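Local coordinates for PH1570-like domain-containing protein (Pyrococcus horikoshii, PDB 2HQ4) that is of unknown function, a small archaeal protein of the Ph1570 family in which helices pack on an antiparallel beta-sheet, at residues 27-32 / 144-149; 41-46 / 68-73; 46-51 / 61-66. All blocks are in the same frame, centred on the assembly; numbering follows the deposited sequence.

Contact 1: 27-32 / 144-149; sequences KFNVEV and IFNKPS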
loop_
_atom_site.group_PDB
_atom_site.type_symbol
_atom_site.label_atom_id
_atom_site.label_comp_id
_atom_site.label_asym_id
_atom_site.label_seq_id
_atom_site.Cartn_x
_atom_site.Cartn_y
_atom_site.Cartn_z
ATOM N N LYS A 27 2.923 -16.190 -4.702
ATOM C CA LYS A 27 4.253 -16.712 -4.383
ATOM C C LYS A 27 4.712 -16.183 -3.015
ATOM O O LYS A 27 5.161 -16.933 -2.137
ATOM C CB LYS A 27 5.260 -16.253 -5.448
ATOM C CG LYS A 27 6.700 -16.667 -5.142
ATOM C CD LYS A 27 7.647 -16.382 -6.296
ATOM C CE LYS A 27 9.022 -16.998 -5.967
ATOM N NZ LYS A 27 10.059 -16.723 -7.023
ATOM N N PHE A 28 4.621 -14.869 -2.860
ATOM C CA PHE A 28 5.053 -14.214 -1.631
ATOM C C PHE A 28 3.930 -14.020 -0.621
ATOM O O PHE A 28 4.199 -13.587 0.478
ATOM C CB PHE A 28 5.792 -12.905 -1.948
ATOM C CG PHE A 28 7.043 -13.106 -2.754
ATOM C CD1 PHE A 28 8.180 -13.727 -2.174
ATOM C CD2 PHE A 28 7.109 -12.703 -4.091
ATOM C CE1 PHE A 28 9.357 -13.966 -2.942
ATOM C CE2 PHE A 28 8.272 -12.895 -4.838
ATOM C CZ PHE A 28 9.404 -13.532 -4.255
ATOM N N ASN A 29 2.702 -14.405 -0.977
ATOM C CA ASN A 29 1.522 -14.222 -0.129
ATOM C C ASN A 29 1.425 -12.738 0.323
ATOM O O ASN A 29 1.357 -12.443 1.543
ATOM C CB ASN A 29 1.547 -15.201 1.078
ATOM C CG ASN A 29 0.261 -15.158 1.907
ATOM O OD1 ASN A 29 -0.847 -15.100 1.372
ATOM N ND2 ASN A 29 0.418 -15.225 3.231
ATOM N N VAL A 30 1.435 -11.816 -0.665
ATOM C CA VAL A 30 1.332 -10.365 -0.400
ATOM C C VAL A 30 0.114 -9.895 -1.192
ATOM O O VAL A 30 0.031 -10.125 -2.383
ATOM C CB VAL A 30 2.607 -9.575 -0.839
ATOM C CG1 VAL A 30 2.420 -8.054 -0.718
ATOM C CG2 VAL A 30 3.864 -9.998 -0.040
ATOM N N GLU A 31 -0.842 -9.275 -0.508
ATOM C CA GLU A 31 -2.073 -8.805 -1.130
ATOM C C GLU A 31 -2.272 -7.436 -0.551
ATOM O O GLU A 31 -2.196 -7.248 0.674
ATOM C CB GLU A 31 -3.273 -9.688 -0.728
ATOM C CG GLU A 31 -3.091 -11.169 -1.111
ATOM C CD GLU A 31 -4.290 -12.024 -0.807
ATOM O OE1 GLU A 31 -5.267 -11.493 -0.247
ATOM O OE2 GLU A 31 -4.237 -13.235 -1.132
ATOM N N VAL A 32 -2.516 -6.478 -1.436
ATOM C CA VAL A 32 -2.731 -5.093 -1.022
ATOM C C VAL A 32 -3.735 -4.420 -1.978
ATOM O O VAL A 32 -3.702 -4.674 -3.188
ATOM C CB VAL A 32 -1.382 -4.291 -0.899
ATOM C CG1 VAL A 32 -0.550 -4.307 -2.225
ATOM C CG2 VAL A 32 -1.629 -2.816 -0.361
ATOM N N ILE A 144 -5.145 -1.620 2.423
ATOM C CA ILE A 144 -5.650 -2.770 3.192
ATOM C C ILE A 144 -4.821 -3.929 2.680
ATOM O O ILE A 144 -4.474 -3.957 1.478
ATOM C CB ILE A 144 -7.202 -2.995 3.121
ATOM C CG1 ILE A 144 -7.701 -3.278 1.697
ATOM C CG2 ILE A 144 -8.001 -1.740 3.755
ATOM C CD1 ILE A 144 -9.224 -3.729 1.665
ATOM N N PHE A 145 -4.460 -4.854 3.561
ATOM C CA PHE A 145 -3.549 -5.915 3.186
ATOM C C PHE A 145 -3.837 -7.210 3.974
ATOM O O PHE A 145 -4.571 -7.175 4.975
ATOM C CB PHE A 145 -2.077 -5.426 3.320
ATOM C CG PHE A 145 -1.802 -4.561 4.563
ATOM C CD1 PHE A 145 -1.498 -5.153 5.795
ATOM C CD2 PHE A 145 -1.834 -3.158 4.467
ATOM C CE1 PHE A 145 -1.239 -4.352 6.934
ATOM C CE2 PHE A 145 -1.598 -2.350 5.549
ATOM C CZ PHE A 145 -1.296 -2.950 6.824
ATOM N N ASN A 146 -3.241 -8.337 3.562
ATOM C CA ASN A 146 -3.723 -9.631 4.066
ATOM C C ASN A 146 -3.025 -10.075 5.360
ATOM O O ASN A 146 -3.556 -10.938 6.048
ATOM C CB ASN A 146 -3.554 -10.743 2.992
ATOM C CG ASN A 146 -2.113 -10.933 2.624
ATOM O OD1 ASN A 146 -1.408 -9.946 2.399
ATOM N ND2 ASN A 146 -1.630 -12.198 2.600
ATOM N N LYS A 147 -1.864 -9.516 5.702
ATOM C CA LYS A 147 -1.178 -9.914 6.952
ATOM C C LYS A 147 -0.359 -8.744 7.481
ATOM O O LYS A 147 0.016 -7.872 6.684
ATOM C CB LYS A 147 -0.331 -11.187 6.738
ATOM C CG LYS A 147 0.813 -11.013 5.721
ATOM C CD LYS A 147 1.561 -12.319 5.447
ATOM C CE LYS A 147 2.684 -12.034 4.476
ATOM N NZ LYS A 147 3.602 -13.188 4.260
ATOM N N PRO A 148 -0.091 -8.688 8.823
ATOM C CA PRO A 148 0.497 -7.444 9.370
ATOM C C PRO A 148 1.834 -7.041 8.835
ATOM O O PRO A 148 2.099 -5.850 8.804
ATOM C CB PRO A 148 0.610 -7.696 10.902
ATOM C CG PRO A 148 -0.309 -8.884 11.154
ATOM C CD PRO A 148 -0.334 -9.696 9.892
ATOM N N SER A 149 2.657 -8.016 8.405
ATOM C CA SER A 149 4.004 -7.698 7.948
ATOM C C SER A 149 4.016 -6.943 6.604
ATOM O O SER A 149 5.064 -6.354 6.201
ATOM C CB SER A 149 4.869 -8.971 7.860
ATOM O OG SER A 149 4.348 -9.859 6.932
HETATM O O HOH W 1 5.554 -11.916 2.840
#
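The side-chain amide of Asn146 reaches across to the backbone of 27-32 and bonds it twice. Its OD1 takes the N-H of Glu31 at 3.0 Å, with the donor well above the carbonyl plane. ND2 gives a straighter bond (167° at the hydrogen) to the carbonyl O of Asn29, 3.2 Å away and close to the plane of the Asn146 amide. With chi1 at 61°, CG sits between backbone N and carbonyl carbon, which brings the amide alongside the backbone from Asn29 to Glu31. The Glu31 carboxylate stacks on that amide, planes 19° apart, while its OE1 bonds the N of Leu2. Replaced by an alanine, Asn146 would lose its amide, and the Glu31 N-H and the Asn29 carbonyl would probably be left without these partners. Beyond, the extended Lys147 chain lays CE 3.2 Å from Asn29 O, and a water links Lys147 NZ to Phe28 O. At the end of strand 141-145, Phe145 pairs with Val32 as an antiparallel non-hydrogen-bonded pair, flanked by a CA-H...O contact from Val32 CA to Ile144 O (3.3 Å). Just before Glu31, Asn29 and Val30 face Asp25 in a G1 beta bulge, typical of an antiparallel hairpin, here joining strands 22-25 and 30-36.

Contact 2: 41-46 / 68-73; sequences KVLLAM and EFWNIY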
loop_
_atom_site.group_PDB
_atom_site.type_symbol
_atom_site.label_atom_id
_atom_site.label_comp_id
_atom_site.label_asym_id
_atom_site.label_seq_id
_atom_site.Cartn_x
_atom_site.Cartn_y
_atom_site.Cartn_z
ATOM N N LYS A 41 2.048 4.043 -7.635
ATOM C CA LYS A 41 3.509 4.001 -7.626
ATOM C C LYS A 41 4.093 3.313 -6.362
ATOM O O LYS A 41 5.163 2.728 -6.404
ATOM C CB LYS A 41 4.097 5.420 -7.812
ATOM C CG LYS A 41 3.913 6.009 -9.247
ATOM C CD LYS A 41 4.699 7.336 -9.354
ATOM C CE LYS A 41 4.380 8.093 -10.666
ATOM N NZ LYS A 41 5.215 9.343 -10.710
ATOM N N VAL A 42 3.413 3.443 -5.224
ATOM C CA VAL A 42 3.793 2.647 -4.040
ATOM C C VAL A 42 3.659 1.147 -4.363
ATOM O O VAL A 42 4.558 0.346 -4.073
ATOM C CB VAL A 42 2.912 3.014 -2.791
ATOM C CG1 VAL A 42 3.297 2.125 -1.581
ATOM C CG2 VAL A 42 3.093 4.489 -2.471
ATOM N N LEU A 43 2.572 0.764 -5.022
ATOM C CA LEU A 43 2.384 -0.647 -5.355
ATOM C C LEU A 43 3.467 -1.123 -6.354
ATOM O O LEU A 43 4.043 -2.227 -6.220
ATOM C CB LEU A 43 0.949 -0.862 -5.856
ATOM C CG LEU A 43 -0.084 -1.253 -4.759
ATOM C CD1 LEU A 43 -0.100 -0.329 -3.545
ATOM C CD2 LEU A 43 -1.423 -1.302 -5.425
ATOM N N LEU A 44 3.790 -0.272 -7.328
ATOM C CA LEU A 44 4.878 -0.576 -8.287
ATOM C C LEU A 44 6.201 -0.796 -7.593
ATOM O O LEU A 44 6.942 -1.751 -7.903
ATOM C CB LEU A 44 5.061 0.576 -9.302
ATOM C CG LEU A 44 3.938 0.686 -10.309
ATOM C CD1 LEU A 44 4.118 1.971 -11.200
ATOM C CD2 LEU A 44 4.002 -0.562 -11.165
ATOM N N ALA A 45 6.511 0.071 -6.636
ATOM C CA ALA A 45 7.751 -0.080 -5.876
ATOM C C ALA A 45 7.762 -1.385 -5.069
ATOM O O ALA A 45 8.797 -2.055 -4.972
ATOM C CB ALA A 45 7.950 1.134 -4.962
ATOM N N MET A 46 6.621 -1.747 -4.486
ATOM C CA MET A 46 6.519 -3.028 -3.751
ATOM C C MET A 46 6.780 -4.231 -4.670
ATOM O O MET A 46 7.425 -5.195 -4.252
ATOM C CB MET A 46 5.100 -3.165 -3.119
ATOM C CG MET A 46 4.785 -2.129 -1.964
ATOM S SD MET A 46 3.040 -2.082 -1.472
ATOM C CE MET A 46 2.943 -3.693 -0.647
ATOM N N GLU A 68 3.053 -0.937 -17.546
ATOM C CA GLU A 68 2.322 -0.958 -18.812
ATOM C C GLU A 68 0.810 -1.043 -18.538
ATOM O O GLU A 68 0.023 -0.249 -19.077
ATOM C CB GLU A 68 2.826 -2.125 -19.692
ATOM C CG GLU A 68 2.788 -1.870 -21.218
ATOM C CD GLU A 68 3.484 -2.984 -22.019
ATOM O OE1 GLU A 68 3.599 -4.136 -21.493
ATOM O OE2 GLU A 68 3.947 -2.704 -23.169
ATOM N N PHE A 69 0.412 -1.967 -17.656
ATOM C CA PHE A 69 -0.979 -2.110 -17.243
ATOM C C PHE A 69 -1.592 -0.809 -16.689
ATOM O O PHE A 69 -2.710 -0.429 -17.086
ATOM C CB PHE A 69 -1.121 -3.250 -16.227
ATOM C CG PHE A 69 -2.528 -3.456 -15.746
ATOM C CD1 PHE A 69 -3.504 -3.933 -16.606
ATOM C CD2 PHE A 69 -2.874 -3.158 -14.432
ATOM C CE1 PHE A 69 -4.825 -4.135 -16.173
ATOM C CE2 PHE A 69 -4.173 -3.341 -13.987
ATOM C CZ PHE A 69 -5.161 -3.847 -14.865
ATOM N N TRP A 70 -0.868 -0.142 -15.791
ATOM C CA TRP A 70 -1.365 1.074 -15.165
ATOM C C TRP A 70 -1.058 2.365 -15.953
ATOM O O TRP A 70 -1.494 3.450 -15.553
ATOM C CB TRP A 70 -0.806 1.205 -13.747
ATOM C CG TRP A 70 -1.494 0.320 -12.734
ATOM C CD1 TRP A 70 -2.811 -0.048 -12.708
ATOM C CD2 TRP A 70 -0.892 -0.273 -11.589
ATOM N NE1 TRP A 70 -3.065 -0.847 -11.608
ATOM C CE2 TRP A 70 -1.901 -0.999 -10.906
ATOM C CE3 TRP A 70 0.407 -0.267 -11.071
ATOM C CZ2 TRP A 70 -1.652 -1.708 -9.722
ATOM C CZ3 TRP A 70 0.655 -0.990 -9.883
ATOM C CH2 TRP A 70 -0.377 -1.705 -9.242
ATOM N N ASN A 71 -0.303 2.222 -17.050
ATOM C CA ASN A 71 0.204 3.342 -17.869
ATOM C C ASN A 71 0.930 4.384 -17.008
ATOM O O ASN A 71 0.580 5.569 -16.969
ATOM C CB ASN A 71 -0.925 3.962 -18.728
ATOM C CG ASN A 71 -0.386 4.973 -19.774
ATOM O OD1 ASN A 71 0.747 4.846 -20.249
ATOM N ND2 ASN A 71 -1.187 5.992 -20.091
ATOM N N ILE A 72 1.948 3.927 -16.294
ATOM C CA ILE A 72 2.667 4.775 -15.382
ATOM C C ILE A 72 4.155 4.761 -15.737
ATOM O O ILE A 72 4.717 3.708 -16.024
ATOM C CB ILE A 72 2.459 4.311 -13.913
ATOM C CG1 ILE A 72 1.062 4.669 -13.433
ATOM C CG2 ILE A 72 3.467 4.974 -12.970
ATOM C CD1 ILE A 72 0.757 4.093 -12.032
ATOM N N TYR A 73 4.763 5.943 -15.718
ATOM C CA TYR A 73 6.196 6.099 -15.894
ATOM C C TYR A 73 6.895 6.083 -14.545
ATOM O O TYR A 73 6.600 6.890 -13.653
ATOM C CB TYR A 73 6.523 7.391 -16.688
ATOM C CG TYR A 73 7.966 7.468 -17.136
ATOM C CD1 TYR A 73 8.387 6.862 -18.328
ATOM C CD2 TYR A 73 8.930 8.129 -16.350
ATOM C CE1 TYR A 73 9.753 6.917 -18.740
ATOM C CE2 TYR A 73 10.284 8.187 -16.738
ATOM C CZ TYR A 73 10.691 7.581 -17.935
ATOM O OH TYR A 73 12.042 7.649 -18.322
#
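Leu44 is the bump on helix 40-55 that fits between Trp70 and Ile72, its two methyls parting to either neighbour. CD2 lies 3.6 Å from Trp70 CE3, at the edge of the indole and near its plane, and CG meets the same CE3-CZ3 edge in plane. The other methyl, CD1, presses against Ile72 CG2 at 3.5 Å. With CG anti to the carbonyl carbon (chi1 -71°), the leucine fork leans out to the second segment and runs alongside the indole, the two side chains pointing opposite ways.

One residue earlier, Leu43 meets the far end of the six-membered ring: its CB is 3.7 Å from Trp70 CH2, approaching obliquely, and CD2 touches the same carbon. The indole is thus received in an angle made by two successive leucines. Ile72 is received in a similar way, its CG2 lodging between Leu44 CD1 and Lys41 CG, the latter 3.9 Å away. The extended Lys41 chain continues past this methyl until CE comes 3.9 Å from the carbonyl O of Tyr73.

The turn of chain after helix 61-70 makes this double fit possible. Asn71, with positive phi, closes the helix in a Schellman motif, and both Trp70 and Ile72 point toward helix 40-55. Leu43 also touches Val32 and Phe34 of the sheet, whereas Leu44 packs on Phe63 and Ala66.

No hydrogen bond crosses between the segments; the indole NE1 is satisfied by Phe19 O. Cohesion here therefore rests on hydrocarbon contact and complementary shape, with Lys41 contributing its methylenes.

Contact 3: 46-51 / 61-66; sequences MIYELY and YPFECA
Tyr48 meets Phe63 along its first few atoms. Its CB lies 3.7 Å from Phe63 CD1 and within touch of CG. At the ring, CD1 stands over one face of the phenyl, offset toward the rim, with Phe63 CD2 3.6 Å from it. Farther out the chain leaves the second segment, and the tip, OH, bonds the carbonyl O of Arg57. The pair is T-shaped: the tyrosine gives its edge and the phenylalanine its face, with centroids 5.0 Å apart and planes at 71°. Both rings have CG anti to the backbone N (chi1 -175° for Tyr48), which sends them out on the same side of the helix pair.

The two segments belong to an antiparallel helical hairpin, helices 40-55 and 61-70; the axes of 46-51 and 61-66 run at 161° and come within 8.5 Å. Cys65 ties the second helix to Cys12, in strand 10-13, by a disulfide.

Between the helices, Ile47 points across. Its CG2 rests on the backbone at Pro62 and Phe63, 3.7 Å from Phe63 N, and its CD1 reaches the CB of Ala66 at 3.9 Å. Nearer the sheet, Pro62 CG pushes against Tyr51 at the root of its ring, 3.5 Å from CG and touching CB as well. The phenol beyond turns to Asp25, whose OD2 bonds Tyr51 OH.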
loop_
_atom_site.group_PDB
_atom_site.type_symbol
_atom_site.label_atom_id
_atom_site.label_comp_id
_atom_site.label_asym_id
_atom_site.label_seq_id
_atom_site.Cartn_x
_atom_site.Cartn_y
_atom_site.Cartn_z
ATOM N N MET A 46 6.621 -1.747 -4.486
ATOM C CA MET A 46 6.519 -3.028 -3.751
ATOM C C MET A 46 6.780 -4.231 -4.670
ATOM O O MET A 46 7.425 -5.195 -4.252
ATOM C CB MET A 46 5.100 -3.165 -3.119
ATOM C CG MET A 46 4.785 -2.129 -1.964
ATOM S SD MET A 46 3.040 -2.082 -1.472
ATOM C CE MET A 46 2.943 -3.693 -0.647
ATOM N N ILE A 47 6.249 -4.195 -5.898
ATOM C CA ILE A 47 6.429 -5.274 -6.893
ATOM C C ILE A 47 7.899 -5.394 -7.291
ATOM O O ILE A 47 8.477 -6.488 -7.298
ATOM C CB ILE A 47 5.519 -5.026 -8.157
ATOM C CG1 ILE A 47 4.061 -5.291 -7.805
ATOM C CG2 ILE A 47 5.927 -5.937 -9.322
ATOM C CD1 ILE A 47 2.968 -4.611 -8.805
ATOM N N TYR A 48 8.509 -4.252 -7.616
ATOM C CA TYR A 48 9.934 -4.184 -7.891
ATOM C C TYR A 48 10.763 -4.821 -6.775
ATOM O O TYR A 48 11.655 -5.667 -7.028
ATOM C CB TYR A 48 10.320 -2.722 -8.090
ATOM C CG TYR A 48 11.759 -2.476 -8.507
ATOM C CD1 TYR A 48 12.124 -2.418 -9.862
ATOM C CD2 TYR A 48 12.747 -2.251 -7.545
ATOM C CE1 TYR A 48 13.479 -2.170 -10.240
ATOM C CE2 TYR A 48 14.084 -2.020 -7.913
ATOM C CZ TYR A 48 14.423 -1.972 -9.255
ATOM O OH TYR A 48 15.739 -1.713 -9.574
ATOM N N GLU A 49 10.485 -4.409 -5.545
ATOM C CA GLU A 49 11.225 -4.922 -4.409
ATOM C C GLU A 49 11.014 -6.437 -4.234
ATOM O O GLU A 49 11.973 -7.141 -3.922
ATOM C CB GLU A 49 10.870 -4.150 -3.130
ATOM C CG GLU A 49 11.526 -4.731 -1.877
ATOM C CD GLU A 49 11.327 -3.878 -0.646
ATOM O OE1 GLU A 49 10.999 -2.674 -0.784
ATOM O OE2 GLU A 49 11.527 -4.407 0.479
ATOM N N LEU A 50 9.792 -6.929 -4.465
ATOM C CA LEU A 50 9.488 -8.349 -4.346
ATOM C C LEU A 50 10.276 -9.240 -5.347
ATOM O O LEU A 50 10.698 -10.352 -4.993
ATOM C CB LEU A 50 7.991 -8.618 -4.486
ATOM C CG LEU A 50 7.040 -8.346 -3.306
ATOM C CD1 LEU A 50 5.594 -8.693 -3.720
ATOM C CD2 LEU A 50 7.462 -9.209 -2.044
ATOM N N TYR A 51 10.478 -8.725 -6.564
ATOM C CA TYR A 51 11.043 -9.499 -7.676
ATOM C C TYR A 51 12.493 -9.142 -7.997
ATOM O O TYR A 51 13.162 -9.864 -8.747
ATOM C CB TYR A 51 10.110 -9.427 -8.926
ATOM C CG TYR A 51 8.933 -10.335 -8.710
ATOM C CD1 TYR A 51 9.045 -11.709 -8.968
ATOM C CD2 TYR A 51 7.764 -9.871 -8.083
ATOM C CE1 TYR A 51 7.983 -12.590 -8.705
ATOM C CE2 TYR A 51 6.678 -10.747 -7.799
ATOM C CZ TYR A 51 6.803 -12.101 -8.126
ATOM O OH TYR A 51 5.773 -12.967 -7.870
ATOM N N TYR A 61 10.820 -7.654 -14.995
ATOM C CA TYR A 61 9.652 -7.911 -15.839
ATOM C C TYR A 61 8.253 -7.577 -15.213
ATOM O O TYR A 61 7.490 -6.824 -15.822
ATOM C CB TYR A 61 9.702 -9.339 -16.367
ATOM C CG TYR A 61 8.514 -9.702 -17.179
ATOM C CD1 TYR A 61 8.517 -9.542 -18.566
ATOM C CD2 TYR A 61 7.358 -10.173 -16.556
ATOM C CE1 TYR A 61 7.396 -9.858 -19.287
ATOM C CE2 TYR A 61 6.274 -10.472 -17.242
ATOM C CZ TYR A 61 6.268 -10.309 -18.602
ATOM O OH TYR A 61 5.111 -10.646 -19.264
ATOM N N PRO A 62 7.919 -8.163 -14.026
ATOM C CA PRO A 62 6.606 -7.885 -13.418
ATOM C C PRO A 62 6.357 -6.425 -13.149
ATOM O O PRO A 62 5.215 -6.020 -13.264
ATOM C CB PRO A 62 6.635 -8.656 -12.072
ATOM C CG PRO A 62 8.129 -8.939 -11.795
ATOM C CD PRO A 62 8.682 -9.149 -13.224
ATOM N N PHE A 63 7.394 -5.699 -12.738
ATOM C CA PHE A 63 7.379 -4.239 -12.561
ATOM C C PHE A 63 7.145 -3.488 -13.886
ATOM O O PHE A 63 6.330 -2.572 -13.948
ATOM C CB PHE A 63 8.677 -3.824 -11.857
ATOM C CG PHE A 63 8.988 -2.360 -11.885
ATOM C CD1 PHE A 63 8.357 -1.463 -11.002
ATOM C CD2 PHE A 63 9.991 -1.884 -12.730
ATOM C CE1 PHE A 63 8.688 -0.122 -11.007
ATOM C CE2 PHE A 63 10.363 -0.514 -12.736
ATOM C CZ PHE A 63 9.719 0.371 -11.874
ATOM N N GLU A 64 7.819 -3.916 -14.948
ATOM C CA GLU A 64 7.544 -3.361 -16.285
ATOM C C GLU A 64 6.134 -3.656 -16.780
ATOM O O GLU A 64 5.460 -2.766 -17.320
ATOM C CB GLU A 64 8.594 -3.837 -17.282
ATOM C CG GLU A 64 10.009 -3.378 -16.905
ATOM C CD GLU A 64 10.204 -1.859 -16.988
ATOM O OE1 GLU A 64 9.565 -1.235 -17.857
ATOM O OE2 GLU A 64 10.981 -1.287 -16.178
ATOM N N CYS A 65 5.689 -4.896 -16.593
ATOM C CA CYS A 65 4.339 -5.327 -16.925
ATOM C C CYS A 65 3.240 -4.487 -16.192
ATOM O O CYS A 65 2.239 -4.056 -16.795
ATOM C CB CYS A 65 4.206 -6.838 -16.606
ATOM S SG CYS A 65 2.544 -7.559 -16.758
ATOM N N ALA A 66 3.442 -4.266 -14.892
ATOM C CA ALA A 66 2.467 -3.560 -14.068
ATOM C C ALA A 66 2.444 -2.084 -14.506
ATOM O O ALA A 66 1.364 -1.474 -14.550
ATOM C CB ALA A 66 2.851 -3.684 -12.579
#

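In the fold
Contacts 2 and 3 are successive levels of one helix pair, 40-55 with 61-70, their centres about 8 Å apart and Met46 common to both ranges. Leu44 joins them: its carbonyl O lies 3.4 Å from Phe63 CD1, and its CD2 is 3.6 Å from Ala66 CB. Contact 1 belongs to the sheet beside this pair, its centre about 17 Å from that of contact 2 and about 15 Å from that of contact 3. Strand 30-36 leads directly into helix 40-55, and the helix packs back on it: Val32 CG1 is 3.9 Å from Met46 CE. Phe28 reaches contact 3, meeting Tyr51 edge-to-face. No ligand or active site is known to link the three.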